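Local coordinates for N-acetylmuramoyl-L-alanine amidase domain-containing protein SAOUHSC_02979 (Staphylococcus aureus, PDB 5T1Q) that probably hydrolyses bonds of the bacterial cell-wall peptidoglycan, this chain pairing a glucosaminidase-family domain of lysozyme-like ancestry with a C-terminal CHAP domain, at residues A[86-91]-A[150-155]. Sequence-based numbering, arbitrary orientation.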
loop_
_atom_site.group_PDB
_atom_site.type_symbol
_atom_site.label_atom_id
_atom_site.label_comp_id
_atom_site.label_asym_id
_atom_site.label_seq_id
_atom_site.Cartn_x
_atom_site.Cartn_y
_atom_site.Cartn_z
ATOM N N ILE A 86 11.769 10.312 3.450
ATOM C CA ILE A 86 10.611 10.752 2.682
ATOM C C ILE A 86 9.875 9.540 2.083
ATOM O O ILE A 86 8.645 9.514 2.043
ATOM C CB ILE A 86 11.003 11.749 1.572
ATOM C CG1 ILE A 86 11.543 13.039 2.193
ATOM C CG2 ILE A 86 9.791 12.076 0.708
ATOM C CD1 ILE A 86 12.175 13.989 1.202
ATOM N N ALA A 87 10.643 8.557 1.621
ATOM C CA ALA A 87 10.082 7.356 1.044
ATOM C C ALA A 87 9.301 6.572 2.085
ATOM O O ALA A 87 8.215 6.068 1.785
ATOM C CB ALA A 87 11.179 6.497 0.446
ATOM N N GLN A 88 9.857 6.458 3.297
ATOM C CA GLN A 88 9.163 5.768 4.378
ATOM C C GLN A 88 7.880 6.511 4.746
ATOM O O GLN A 88 6.853 5.872 4.993
ATOM C CB GLN A 88 10.058 5.565 5.611
ATOM C CG GLN A 88 11.039 4.418 5.462
ATOM C CD GLN A 88 11.690 4.009 6.778
ATOM O OE1 GLN A 88 12.720 4.549 7.174
ATOM N NE2 GLN A 88 11.135 2.984 7.408
ATOM N N ALA A 89 7.930 7.846 4.758
ATOM C CA ALA A 89 6.738 8.646 5.025
ATOM C C ALA A 89 5.677 8.354 3.965
ATOM O O ALA A 89 4.515 8.096 4.301
ATOM C CB ALA A 89 7.057 10.138 5.064
ATOM N N ILE A 90 6.079 8.391 2.694
ATOM C CA ILE A 90 5.168 8.089 1.577
ATOM C C ILE A 90 4.539 6.692 1.710
ATOM O O ILE A 90 3.327 6.536 1.587
ATOM C CB ILE A 90 5.901 8.187 0.212
ATOM C CG1 ILE A 90 6.204 9.649 -0.129
ATOM C CG2 ILE A 90 5.064 7.572 -0.912
ATOM C CD1 ILE A 90 7.179 9.820 -1.279
ATOM N N LEU A 91 5.377 5.689 1.958
ATOM C CA LEU A 91 4.931 4.293 2.046
ATOM C C LEU A 91 3.987 4.024 3.217
ATOM O O LEU A 91 2.873 3.509 3.026
ATOM C CB LEU A 91 6.149 3.368 2.111
ATOM C CG LEU A 91 5.953 1.846 2.064
ATOM C CD1 LEU A 91 7.285 1.175 1.781
ATOM C CD2 LEU A 91 5.341 1.278 3.339
ATOM N N LYS A 150 10.418 14.522 13.767
ATOM C CA LYS A 150 11.434 14.542 14.830
ATOM C C LYS A 150 11.535 13.153 15.485
ATOM O O LYS A 150 12.638 12.643 15.712
ATOM C CB LYS A 150 11.054 15.612 15.878
ATOM C CG LYS A 150 11.939 15.767 17.120
ATOM C CD LYS A 150 13.358 16.209 16.795
ATOM C CE LYS A 150 13.980 17.004 17.941
ATOM N NZ LYS A 150 14.008 16.299 19.254
ATOM N N ASP A 151 10.386 12.528 15.739
ATOM C CA ASP A 151 10.362 11.237 16.417
ATOM C C ASP A 151 10.953 10.117 15.542
ATOM O O ASP A 151 11.561 9.165 16.057
ATOM C CB ASP A 151 8.949 10.901 16.888
ATOM C CG ASP A 151 8.929 9.849 17.987
ATOM O OD1 ASP A 151 9.871 9.823 18.805
ATOM O OD2 ASP A 151 7.957 9.066 18.046
ATOM N N TYR A 152 10.789 10.231 14.228
ATOM C CA TYR A 152 11.389 9.263 13.303
ATOM C C TYR A 152 12.904 9.345 13.393
ATOM O O TYR A 152 13.578 8.326 13.499
ATOM C CB TYR A 152 10.961 9.531 11.853
ATOM C CG TYR A 152 11.771 8.744 10.831
ATOM C CD1 TYR A 152 11.429 7.436 10.501
ATOM C CD2 TYR A 152 12.888 9.308 10.215
ATOM C CE1 TYR A 152 12.169 6.715 9.582
ATOM C CE2 TYR A 152 13.639 8.596 9.298
ATOM C CZ TYR A 152 13.274 7.301 8.984
ATOM O OH TYR A 152 14.003 6.594 8.066
ATOM N N SER A 153 13.429 10.570 13.331
ATOM C CA SER A 153 14.872 10.794 13.402
ATOM C C SER A 153 15.433 10.304 14.735
ATOM O O SER A 153 16.521 9.742 14.772
ATOM C CB SER A 153 15.212 12.269 13.200
ATOM O OG SER A 153 14.659 13.058 14.234
ATOM N N ASP A 154 14.675 10.494 15.812
ATOM C CA ASP A 154 15.089 10.022 17.134
ATOM C C ASP A 154 15.136 8.501 17.201
ATOM O O ASP A 154 16.009 7.941 17.859
ATOM C CB ASP A 154 14.171 10.572 18.237
ATOM C CG ASP A 154 14.397 12.062 18.509
ATOM O OD1 ASP A 154 15.290 12.671 17.879
ATOM O OD2 ASP A 154 13.688 12.627 19.374
ATOM N N LEU A 155 14.205 7.837 16.516
ATOM C CA LEU A 155 14.175 6.374 16.496
ATOM C C LEU A 155 15.398 5.816 15.774
ATOM O O LEU A 155 16.056 4.905 16.278
ATOM C CB LEU A 155 12.903 5.857 15.818
ATOM C CG LEU A 155 12.721 4.334 15.777
ATOM C CD1 LEU A 155 12.702 3.744 17.175
ATOM C CD2 LEU A 155 11.448 3.984 15.031
#
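A buried hydrogen bond between two side chains, Tyr152 to Gln88, is the one contact between 86-91 on helix 82-93 and 150-155 on helix 145-158, within the glucosaminidase-family domain, a member of the lysozyme clan built largely of helices. The pair is a worked example of how two long side chains can join segments that otherwise do not meet; the two bury only 85 Å² between them. Gln88 and Tyr152 both leave their backbones toward the other segment. Tyr152 spans most of the gap: with CG anti to the backbone N (chi1 168°), its ring projects from helix 145-158 and delivers the phenol oxygen to the amide. Gln88 reaches out from the other side on a chain extended beyond CG. The phenol is the donor, and Tyr152 OH lies 2.6 Å from Gln88 OE1. Ring and amide planes are nearly perpendicular, and Gln88 OE1 sits at the edge of the Tyr152 ring, near its plane, 3.3 Å from Tyr152 CE1. Both ends of the amide are engaged, since Gln88 NE2 bonds to the hydroxyl of Tyr195, which should fix which way round the amide is turned. The Tyr152 ring is itself stacked with Phe109, and packing continues on the preceding turn of the glutamine's own helix, where Tyr152 touches Val84 and Met85. At Gln88 OE1 the C=O...OH angle is 152°, with the phenol oxygen tilted 26° from the carbonyl plane.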